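Local coordinates for cellulase (Bacteroides salanitronis, PDB 6WQY), which is an endoglucanase of glycoside hydrolase family 5, probably cutting internal beta-1,4 linkages of cellulose and related plant polysaccharides with its barrel-shaped catalytic domain, at residues 123-133 against 172-180; 160-171 against 213-222. One frame throughout, in Å; residues are numbered along the deposited sequence.

Contact 1: residues 123-133 against 172-180; sequences GANSQYWLDIK and MNEIHDGSW
Asn125 and His176 run alongside each other in the same direction, joining two loops that follow consecutive strands, 114-118 and 167-170, of the TIM barrel typical of family 5 glycoside hydrolases. Their amide and ring planes are turned 64° apart. OD1 of Asn125 sits at the edge of the imidazole and takes a weak, bent bond from His176 NE2 (3.1 Å, 125° at the hydrogen). The amide is steadied from its other end, where Asn125 ND2 donates to Gln127 OE1 (3.0 Å). The face of the Trp180 indole lies against His176, whose NE2 is 3.4 Å above its plane, over the centre. Replacing Asn125 by an alanine removes both ends of this amide, and is likely to leave His176 NE2 without this acceptor and Gln127 OE1 without its donor. Deeper in, apolar side chains meet. With CG1 set beside the backbone N (chi1 -61°), Ile175 swings CD1 to Leu130 CD2, 4.0 Å away, the two side chains meeting roughly perpendicular, while its other branch, CG2, packs on Ile132 CB (3.8 Å). Trp199 of helix 191-209 closes over Leu130 and Ile132. At the outer end the aliphatic part of Lys133 crosses Asp177, whose carboxylate is held by Gln192 and the backbone of Asp184. One water links the pair, accepting from Lys133 NZ and donating to Asp177 O at 2.6 Å.

Contact 2: residues 160-171 against 213-222; sequences FADKGNFLVFEA and NNQTRYLGVP
The adjacent fourth and fifth strands of the closed parallel barrel, 167-170 and 219-222, linked through helix 191-209 as a beta-alpha-beta unit, run at 23° with their axes approaching to 4.5 Å, and the first holds Gly220 by both its N, at Phe169 O (2.8 Å), and its O, at Ala171 N (2.9 Å). Before the strands, the side chain of Arg217 reaches across to the loop 160-166. Its extended CB-CG-CD part, with CG turned away from the backbone N (chi1 -172°), carries CD almost straight above the centre of the Phe169 ring as a CH-pi contact; the bend that follows, about CG-CD, turns the guanidinium to the carbonyls. Tilted 36° from that ring, the guanidinium spends its edge on them: NH2 donates to Lys163 O (2.8 Å), and NH1 to Leu167 O (3.0 Å) as well as to Gly164 O, which it meets from above the carbonyl plane. NE and NH2 together hold Asn214 OD1 side-on. One buried cation thus ties two loop carbonyls to the start of the strand. Farther out, Asn165 ND2 donates to Thr216 O (3.2 Å) beside the Tyr218 ring. On the face carrying Phe169, Leu219 CD2 packs against Phe169 CB (3.9 Å). Strand 114-118 bonds to the other edge of 167-170, while helix 191-209 backs Ala171 and Leu219 through Phe203, and helix 95-110 lies against Phe160 and Phe166.

In the fold
From the N terminus, the chain leaves strand 114-118 through the first segment of contact 1, runs along helix 139-159 and enters 160-171, the first segment of contact 2. It continues directly into 172-180, which closes contact 1 around that helix, and then follows helix 191-209 to 213-222, where contact 2 closes. The two loops therefore cross, overlapping in 160-180. Contact 2 joins the fourth and fifth strands of the barrel and the turns leading into them; contact 1 joins the loops beyond the third and fourth strands, at the opposite end. Their centres lie 23 Å apart, yet they meet where Met172 and Asn173 pack on Pro222.

Contact 1: residues 123-133 against 172-180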
loop_
_atom_site.group_PDB
_atom_site.type_symbol
_atom_site.label_atom_id
_atom_site.label_comp_id
_atom_site.label_asym_id
_atom_site.label_seq_id
_atom_site.Cartn_x
_atom_site.Cartn_y
_atom_site.Cartn_z
ATOM N N GLY A 123 2.310 6.111 -11.831
ATOM C CA GLY A 123 1.117 5.539 -12.397
ATOM C C GLY A 123 -0.140 6.344 -12.189
ATOM O O GLY A 123 -1.224 5.842 -12.521
ATOM N N ALA A 124 -0.069 7.560 -11.656
ATOM C CA ALA A 124 -1.291 8.288 -11.335
ATOM C C ALA A 124 -2.088 8.594 -12.594
ATOM O O ALA A 124 -1.608 9.287 -13.497
ATOM C CB ALA A 124 -0.963 9.573 -10.588
ATOM N N ASN A 125 -3.313 8.067 -12.647
ATOM C CA ASN A 125 -4.318 8.429 -13.642
ATOM C C ASN A 125 -3.903 8.128 -15.075
ATOM O O ASN A 125 -4.509 8.647 -16.010
ATOM C CB ASN A 125 -4.705 9.900 -13.524
ATOM C CG ASN A 125 -5.041 10.294 -12.111
ATOM O OD1 ASN A 125 -5.612 9.501 -11.349
ATOM N ND2 ASN A 125 -4.655 11.507 -11.729
ATOM N N SER A 126 -2.901 7.282 -15.270
ATOM C CA SER A 126 -2.408 6.978 -16.604
ATOM C C SER A 126 -1.861 8.211 -17.311
ATOM O O SER A 126 -1.756 8.224 -18.538
ATOM C CB SER A 126 -3.503 6.327 -17.460
ATOM O OG SER A 126 -2.973 5.432 -18.418
ATOM N N GLN A 127 -1.465 9.246 -16.566
ATOM C CA GLN A 127 -1.072 10.509 -17.189
ATOM C C GLN A 127 0.432 10.662 -17.361
ATOM O O GLN A 127 0.861 11.643 -17.993
ATOM C CB GLN A 127 -1.692 11.707 -16.453
ATOM C CG GLN A 127 -1.058 12.041 -15.123
ATOM C CD GLN A 127 -1.804 13.165 -14.396
ATOM O OE1 GLN A 127 -2.666 12.914 -13.552
ATOM N NE2 GLN A 127 -1.472 14.403 -14.728
ATOM N N TYR A 128 1.234 9.718 -16.873
ATOM C CA TYR A 128 2.687 9.748 -17.037
ATOM C C TYR A 128 3.139 8.502 -17.803
ATOM O O TYR A 128 2.356 7.917 -18.560
ATOM C CB TYR A 128 3.380 9.891 -15.676
ATOM C CG TYR A 128 2.859 11.050 -14.850
ATOM C CD1 TYR A 128 3.094 12.363 -15.233
ATOM C CD2 TYR A 128 2.145 10.836 -13.690
ATOM C CE1 TYR A 128 2.620 13.426 -14.475
ATOM C CE2 TYR A 128 1.678 11.885 -12.928
ATOM C CZ TYR A 128 1.916 13.171 -13.329
ATOM O OH TYR A 128 1.437 14.221 -12.568
ATOM N N TRP A 129 4.392 8.070 -17.634
ATOM C CA TRP A 129 4.915 6.996 -18.480
ATOM C C TRP A 129 4.177 5.678 -18.266
ATOM O O TRP A 129 4.070 4.870 -19.196
ATOM C CB TRP A 129 6.419 6.783 -18.243
ATOM C CG TRP A 129 6.782 6.270 -16.875
ATOM C CD1 TRP A 129 7.086 7.017 -15.776
ATOM C CD2 TRP A 129 6.887 4.896 -16.464
ATOM N NE1 TRP A 129 7.364 6.204 -14.712
ATOM C CE2 TRP A 129 7.261 4.897 -15.101
ATOM C CE3 TRP A 129 6.719 3.666 -17.111
ATOM C CZ2 TRP A 129 7.448 3.729 -14.380
ATOM C CZ3 TRP A 129 6.915 2.505 -16.397
ATOM C CH2 TRP A 129 7.272 2.542 -15.035
ATOM N N LEU A 130 3.712 5.417 -17.055
ATOM C CA LEU A 130 3.084 4.148 -16.697
ATOM C C LEU A 130 1.624 4.296 -17.097
ATOM O O LEU A 130 0.793 4.736 -16.304
ATOM C CB LEU A 130 3.328 3.913 -15.214
ATOM C CG LEU A 130 2.886 2.594 -14.604
ATOM C CD1 LEU A 130 3.404 1.383 -15.337
ATOM C CD2 LEU A 130 3.351 2.579 -13.155
ATOM N N ASP A 131 1.317 3.955 -18.360
ATOM C CA ASP A 131 0.108 4.399 -19.070
ATOM C C ASP A 131 -0.698 3.211 -19.588
ATOM O O ASP A 131 -0.505 2.750 -20.715
ATOM C CB ASP A 131 0.589 5.303 -20.225
ATOM C CG ASP A 131 -0.526 5.785 -21.120
ATOM O OD1 ASP A 131 -1.721 5.571 -20.849
ATOM O OD2 ASP A 131 -0.177 6.383 -22.187
ATOM N N ILE A 132 -1.624 2.731 -18.753
ATOM C CA ILE A 132 -2.423 1.551 -19.087
ATOM C C ILE A 132 -3.366 1.827 -20.249
ATOM O O ILE A 132 -3.645 0.932 -21.056
ATOM C CB ILE A 132 -3.174 1.047 -17.839
ATOM C CG1 ILE A 132 -3.878 -0.291 -18.085
ATOM C CG2 ILE A 132 -4.197 2.082 -17.363
ATOM C CD1 ILE A 132 -2.941 -1.474 -18.175
ATOM N N LYS A 133 -3.897 3.043 -20.348
ATOM C CA LYS A 133 -4.883 3.317 -21.382
ATOM C C LYS A 133 -4.292 3.085 -22.764
ATOM O O LYS A 133 -4.865 2.365 -23.590
ATOM C CB LYS A 133 -5.415 4.742 -21.263
ATOM C CG LYS A 133 -6.617 4.976 -22.187
ATOM C CD LYS A 133 -7.282 6.342 -22.005
ATOM C CE LYS A 133 -6.369 7.476 -22.451
ATOM N NZ LYS A 133 -6.982 8.826 -22.263
ATOM N N MET A 172 3.629 -1.633 -8.252
ATOM C CA MET A 172 3.054 -0.343 -8.620
ATOM C C MET A 172 1.874 -0.119 -7.692
ATOM O O MET A 172 1.585 -0.949 -6.820
ATOM C CB MET A 172 2.697 -0.270 -10.097
ATOM C CG MET A 172 1.710 -1.269 -10.574
ATOM S SD MET A 172 1.825 -1.533 -12.368
ATOM C CE MET A 172 3.179 -2.713 -12.385
ATOM N N ASN A 173 1.210 1.030 -7.866
ATOM C CA ASN A 173 0.216 1.519 -6.915
ATOM C C ASN A 173 -1.207 1.304 -7.425
ATOM O O ASN A 173 -1.718 0.180 -7.329
ATOM C CB ASN A 173 0.527 2.975 -6.545
ATOM C CG ASN A 173 -0.430 3.501 -5.515
ATOM O OD1 ASN A 173 -0.759 2.788 -4.569
ATOM N ND2 ASN A 173 -0.908 4.725 -5.699
ATOM N N GLU A 174 -1.846 2.351 -7.966
ATOM C CA GLU A 174 -3.257 2.338 -8.350
ATOM C C GLU A 174 -3.336 2.585 -9.845
ATOM O O GLU A 174 -3.214 3.716 -10.311
ATOM C CB GLU A 174 -4.033 3.411 -7.587
ATOM C CG GLU A 174 -4.159 3.119 -6.119
ATOM C CD GLU A 174 -4.957 4.140 -5.336
ATOM O OE1 GLU A 174 -5.218 5.254 -5.864
ATOM O OE2 GLU A 174 -5.370 3.843 -4.179
ATOM N N ILE A 175 -3.514 1.519 -10.601
ATOM C CA ILE A 175 -3.479 1.577 -12.057
ATOM C C ILE A 175 -4.906 1.650 -12.592
ATOM O O ILE A 175 -5.743 0.773 -12.325
ATOM C CB ILE A 175 -2.727 0.362 -12.617
ATOM C CG1 ILE A 175 -1.273 0.345 -12.100
ATOM C CG2 ILE A 175 -2.795 0.346 -14.137
ATOM C CD1 ILE A 175 -0.453 1.593 -12.396
ATOM N N HIS A 176 -5.176 2.711 -13.355
ATOM C CA HIS A 176 -6.450 2.887 -14.033
ATOM C C HIS A 176 -6.233 3.835 -15.207
ATOM O O HIS A 176 -5.243 4.585 -15.260
ATOM C CB HIS A 176 -7.541 3.426 -13.097
ATOM C CG HIS A 176 -7.271 4.800 -12.606
ATOM N ND1 HIS A 176 -7.852 5.915 -13.166
ATOM C CD2 HIS A 176 -6.456 5.241 -11.620
ATOM C CE1 HIS A 176 -7.411 6.986 -12.536
ATOM N NE2 HIS A 176 -6.564 6.607 -11.588
ATOM N N ASP A 177 -7.187 3.820 -16.134
ATOM C CA ASP A 177 -7.025 4.548 -17.386
ATOM C C ASP A 177 -7.401 6.013 -17.314
ATOM O O ASP A 177 -7.395 6.680 -18.355
ATOM C CB ASP A 177 -7.807 3.849 -18.510
ATOM C CG ASP A 177 -9.320 3.927 -18.372
ATOM O OD1 ASP A 177 -9.844 4.568 -17.438
ATOM O OD2 ASP A 177 -9.971 3.367 -19.266
ATOM N N GLY A 178 -7.672 6.528 -16.113
ATOM C CA GLY A 178 -8.148 7.881 -15.900
ATOM C C GLY A 178 -9.517 7.921 -15.252
ATOM O O GLY A 178 -9.831 8.866 -14.519
ATOM N N SER A 179 -10.335 6.885 -15.487
ATOM C CA SER A 179 -11.698 6.848 -14.992
ATOM C C SER A 179 -11.875 6.045 -13.719
ATOM O O SER A 179 -13.018 5.747 -13.343
ATOM C CB SER A 179 -12.627 6.319 -16.080
ATOM O OG SER A 179 -12.750 7.263 -17.129
ATOM N N TRP A 180 -10.786 5.695 -13.039
ATOM C CA TRP A 180 -10.864 5.214 -11.659
ATOM C C TRP A 180 -11.682 3.933 -11.528
ATOM O O TRP A 180 -12.314 3.691 -10.497
ATOM C CB TRP A 180 -11.339 6.319 -10.720
ATOM C CG TRP A 180 -10.288 7.347 -10.450
ATOM C CD1 TRP A 180 -10.069 8.518 -11.118
ATOM C CD2 TRP A 180 -9.298 7.271 -9.441
ATOM N NE1 TRP A 180 -9.006 9.178 -10.572
ATOM C CE2 TRP A 180 -8.516 8.434 -9.531
ATOM C CE3 TRP A 180 -9.010 6.341 -8.451
ATOM C CZ2 TRP A 180 -7.456 8.683 -8.666
ATOM C CZ3 TRP A 180 -7.960 6.595 -7.586
ATOM C CH2 TRP A 180 -7.203 7.747 -7.703
HETATM O O HOH W 1 -2.830 4.296 -13.962
HETATM O O HOH W 2 -4.003 6.459 -10.216
HETATM O O HOH W 3 -7.206 9.055 -19.481
#

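Contact 2: residues 160-171 against 213-222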
loop_
_atom_site.group_PDB
_atom_site.type_symbol
_atom_site.label_atom_id
_atom_site.label_comp_id
_atom_site.label_asym_id
_atom_site.label_seq_id
_atom_site.Cartn_x
_atom_site.Cartn_y
_atom_site.Cartn_z
ATOM N N PHE A 160 19.046 -3.095 -3.393
ATOM C CA PHE A 160 18.608 -3.690 -2.134
ATOM C C PHE A 160 18.900 -5.185 -2.074
ATOM O O PHE A 160 18.311 -5.903 -1.258
ATOM C CB PHE A 160 17.129 -3.382 -1.899
ATOM C CG PHE A 160 16.877 -1.926 -1.674
ATOM C CD1 PHE A 160 17.346 -1.310 -0.518
ATOM C CD2 PHE A 160 16.221 -1.159 -2.615
ATOM C CE1 PHE A 160 17.145 0.038 -0.302
ATOM C CE2 PHE A 160 16.024 0.191 -2.408
ATOM C CZ PHE A 160 16.489 0.794 -1.261
ATOM N N ALA A 161 19.832 -5.661 -2.903
ATOM C CA ALA A 161 20.077 -7.096 -3.004
ATOM C C ALA A 161 20.552 -7.691 -1.689
ATOM O O ALA A 161 20.343 -8.883 -1.443
ATOM C CB ALA A 161 21.107 -7.369 -4.098
ATOM N N ASP A 162 21.202 -6.892 -0.849
ATOM C CA ASP A 162 21.717 -7.378 0.420
ATOM C C ASP A 162 20.673 -7.409 1.528
ATOM O O ASP A 162 20.960 -7.940 2.607
ATOM C CB ASP A 162 22.896 -6.500 0.863
ATOM C CG ASP A 162 22.506 -5.035 1.011
ATOM O OD1 ASP A 162 21.654 -4.558 0.232
ATOM O OD2 ASP A 162 23.052 -4.361 1.909
ATOM N N LYS A 163 19.486 -6.875 1.304
ATOM C CA LYS A 163 18.495 -6.785 2.366
ATOM C C LYS A 163 17.704 -8.076 2.495
ATOM O O LYS A 163 17.355 -8.709 1.494
ATOM C CB LYS A 163 17.531 -5.628 2.097
ATOM C CG LYS A 163 18.203 -4.276 2.002
ATOM C CD LYS A 163 18.988 -3.917 3.256
ATOM C CE LYS A 163 19.410 -2.456 3.225
ATOM N NZ LYS A 163 20.202 -2.081 4.425
ATOM N N GLY A 164 17.419 -8.458 3.731
ATOM C CA GLY A 164 16.609 -9.621 4.013
ATOM C C GLY A 164 15.130 -9.372 3.779
ATOM O O GLY A 164 14.699 -8.350 3.235
ATOM N N ASN A 165 14.338 -10.345 4.225
ATOM C CA ASN A 165 12.920 -10.367 3.904
ATOM C C ASN A 165 12.081 -9.432 4.771
ATOM O O ASN A 165 10.849 -9.422 4.612
ATOM C CB ASN A 165 12.375 -11.795 3.907
ATOM C CG ASN A 165 12.629 -12.514 2.583
ATOM O OD1 ASN A 165 13.165 -11.929 1.628
ATOM N ND2 ASN A 165 12.209 -13.773 2.503
ATOM N N PHE A 166 12.690 -8.572 5.597
ATOM C CA PHE A 166 11.936 -7.441 6.132
ATOM C C PHE A 166 11.448 -6.541 5.004
ATOM O O PHE A 166 10.464 -5.811 5.182
ATOM C CB PHE A 166 12.754 -6.617 7.144
ATOM C CG PHE A 166 13.685 -5.607 6.524
ATOM C CD1 PHE A 166 14.950 -5.965 6.097
ATOM C CD2 PHE A 166 13.282 -4.286 6.355
ATOM C CE1 PHE A 166 15.793 -5.050 5.510
ATOM C CE2 PHE A 166 14.120 -3.372 5.759
ATOM C CZ PHE A 166 15.386 -3.754 5.335
ATOM N N LEU A 167 12.152 -6.540 3.862
ATOM C CA LEU A 167 11.897 -5.608 2.771
ATOM C C LEU A 167 11.108 -6.300 1.673
ATOM O O LEU A 167 11.527 -7.337 1.137
ATOM C CB LEU A 167 13.213 -5.062 2.234
ATOM C CG LEU A 167 13.082 -4.083 1.063
ATOM C CD1 LEU A 167 12.279 -2.836 1.419
ATOM C CD2 LEU A 167 14.488 -3.690 0.588
ATOM N N VAL A 168 9.969 -5.689 1.343
ATOM C CA VAL A 168 9.036 -6.127 0.308
ATOM C C VAL A 168 9.068 -5.117 -0.833
ATOM O O VAL A 168 9.140 -3.908 -0.594
ATOM C CB VAL A 168 7.615 -6.172 0.911
ATOM C CG1 VAL A 168 6.547 -6.458 -0.139
ATOM C CG2 VAL A 168 7.532 -7.170 2.048
ATOM N N PHE A 169 8.993 -5.610 -2.073
ATOM C CA PHE A 169 8.796 -4.744 -3.236
ATOM C C PHE A 169 7.348 -4.893 -3.713
ATOM O O PHE A 169 6.889 -6.023 -3.910
ATOM C CB PHE A 169 9.709 -5.145 -4.407
ATOM C CG PHE A 169 11.196 -5.144 -4.110
ATOM C CD1 PHE A 169 11.778 -4.376 -3.114
ATOM C CD2 PHE A 169 12.011 -5.945 -4.896
ATOM C CE1 PHE A 169 13.150 -4.417 -2.904
ATOM C CE2 PHE A 169 13.376 -5.990 -4.690
ATOM C CZ PHE A 169 13.952 -5.223 -3.698
ATOM N N GLU A 170 6.665 -3.766 -3.942
ATOM C CA GLU A 170 5.303 -3.717 -4.479
ATOM C C GLU A 170 5.376 -3.095 -5.873
ATOM O O GLU A 170 5.878 -1.986 -6.030
ATOM C CB GLU A 170 4.431 -2.881 -3.546
ATOM C CG GLU A 170 3.038 -2.596 -4.054
ATOM C CD GLU A 170 2.321 -1.614 -3.155
ATOM O OE1 GLU A 170 1.929 -2.014 -2.011
ATOM O OE2 GLU A 170 2.170 -0.441 -3.550
ATOM N N ALA A 171 4.866 -3.808 -6.880
ATOM C CA ALA A 171 5.171 -3.506 -8.277
ATOM C C ALA A 171 4.822 -2.079 -8.657
ATOM O O ALA A 171 5.574 -1.424 -9.392
ATOM C CB ALA A 171 4.364 -4.452 -9.157
ATOM N N ASN A 213 19.083 -12.817 -2.598
ATOM C CA ASN A 213 17.932 -12.627 -1.729
ATOM C C ASN A 213 16.686 -12.269 -2.522
ATOM O O ASN A 213 15.567 -12.573 -2.093
ATOM C CB ASN A 213 18.224 -11.517 -0.716
ATOM C CG ASN A 213 19.243 -11.930 0.326
ATOM O OD1 ASN A 213 19.137 -13.004 0.921
ATOM N ND2 ASN A 213 20.244 -11.082 0.544
ATOM N N ASN A 214 16.848 -11.611 -3.669
ATOM C CA ASN A 214 15.686 -11.219 -4.465
ATOM C C ASN A 214 14.944 -12.409 -5.049
ATOM O O ASN A 214 13.792 -12.249 -5.458
ATOM C CB ASN A 214 16.114 -10.229 -5.545
ATOM C CG ASN A 214 16.531 -8.899 -4.964
ATOM O OD1 ASN A 214 15.983 -8.451 -3.952
ATOM N ND2 ASN A 214 17.514 -8.267 -5.573
ATOM N N GLN A 215 15.552 -13.599 -5.071
ATOM C CA GLN A 215 14.860 -14.784 -5.568
ATOM C C GLN A 215 13.744 -15.229 -4.641
ATOM O O GLN A 215 12.782 -15.870 -5.089
ATOM C CB GLN A 215 15.836 -15.951 -5.726
ATOM C CG GLN A 215 16.899 -15.713 -6.750
ATOM C CD GLN A 215 17.314 -16.982 -7.464
ATOM O OE1 GLN A 215 17.221 -18.081 -6.913
ATOM N NE2 GLN A 215 17.775 -16.838 -8.698
ATOM N N THR A 216 13.856 -14.922 -3.347
ATOM C CA THR A 216 12.923 -15.417 -2.342
ATOM C C THR A 216 12.244 -14.295 -1.562
ATOM O O THR A 216 11.594 -14.569 -0.546
ATOM C CB THR A 216 13.626 -16.389 -1.378
ATOM O OG1 THR A 216 14.843 -15.806 -0.900
ATOM C CG2 THR A 216 13.962 -17.698 -2.081
ATOM N N ARG A 217 12.381 -13.054 -2.010
ATOM C CA ARG A 217 11.758 -11.907 -1.358
ATOM C C ARG A 217 10.246 -11.933 -1.566
ATOM O O ARG A 217 9.757 -12.332 -2.620
ATOM C CB ARG A 217 12.326 -10.625 -1.977
ATOM C CG ARG A 217 11.907 -9.346 -1.267
ATOM C CD ARG A 217 12.567 -8.101 -1.833
ATOM N NE ARG A 217 14.012 -8.207 -1.905
ATOM C CZ ARG A 217 14.828 -8.193 -0.857
ATOM N NH1 ARG A 217 14.348 -8.044 0.369
ATOM N NH2 ARG A 217 16.137 -8.338 -1.042
ATOM N N TYR A 218 9.490 -11.485 -0.548
ATOM C CA TYR A 218 8.050 -11.301 -0.720
ATOM C C TYR A 218 7.795 -10.065 -1.573
ATOM O O TYR A 218 8.423 -9.013 -1.382
ATOM C CB TYR A 218 7.338 -11.149 0.630
ATOM C CG TYR A 218 7.385 -12.384 1.503
ATOM C CD1 TYR A 218 8.512 -12.691 2.229
ATOM C CD2 TYR A 218 6.298 -13.251 1.584
ATOM C CE1 TYR A 218 8.563 -13.821 3.028
ATOM C CE2 TYR A 218 6.347 -14.388 2.368
ATOM C CZ TYR A 218 7.475 -14.665 3.099
ATOM O OH TYR A 218 7.554 -15.786 3.891
ATOM N N LEU A 219 6.880 -10.204 -2.527
ATOM C CA LEU A 219 6.529 -9.139 -3.448
ATOM C C LEU A 219 5.027 -8.897 -3.404
ATOM O O LEU A 219 4.239 -9.837 -3.225
ATOM C CB LEU A 219 6.919 -9.494 -4.884
ATOM C CG LEU A 219 8.340 -10.019 -5.084
ATOM C CD1 LEU A 219 8.554 -10.388 -6.547
ATOM C CD2 LEU A 219 9.389 -9.024 -4.627
ATOM N N GLY A 220 4.631 -7.635 -3.590
ATOM C CA GLY A 220 3.228 -7.260 -3.700
ATOM C C GLY A 220 2.873 -6.933 -5.143
ATOM O O GLY A 220 3.641 -6.275 -5.840
ATOM N N VAL A 221 1.700 -7.391 -5.568
ATOM C CA VAL A 221 1.197 -7.170 -6.923
ATOM C C VAL A 221 -0.267 -6.758 -6.848
ATOM O O VAL A 221 -1.065 -7.452 -6.204
ATOM C CB VAL A 221 1.411 -8.406 -7.819
ATOM C CG1 VAL A 221 2.867 -8.486 -8.255
ATOM C CG2 VAL A 221 0.994 -9.693 -7.113
ATOM N N PRO A 222 -0.659 -5.646 -7.493
ATOM C CA PRO A 222 -2.036 -5.173 -7.357
ATOM C C PRO A 222 -2.960 -5.609 -8.481
ATOM O O PRO A 222 -2.540 -5.959 -9.588
ATOM C CB PRO A 222 -1.868 -3.646 -7.387
ATOM C CG PRO A 222 -0.735 -3.450 -8.373
ATOM C CD PRO A 222 0.222 -4.606 -8.063
HETATM O O HOH W 4 21.662 -11.420 -2.133
HETATM O O HOH W 5 19.472 -10.270 -3.851
HETATM O O HOH W 6 10.257 -9.775 1.810
HETATM O O HOH W 7 14.965 -13.450 0.374
#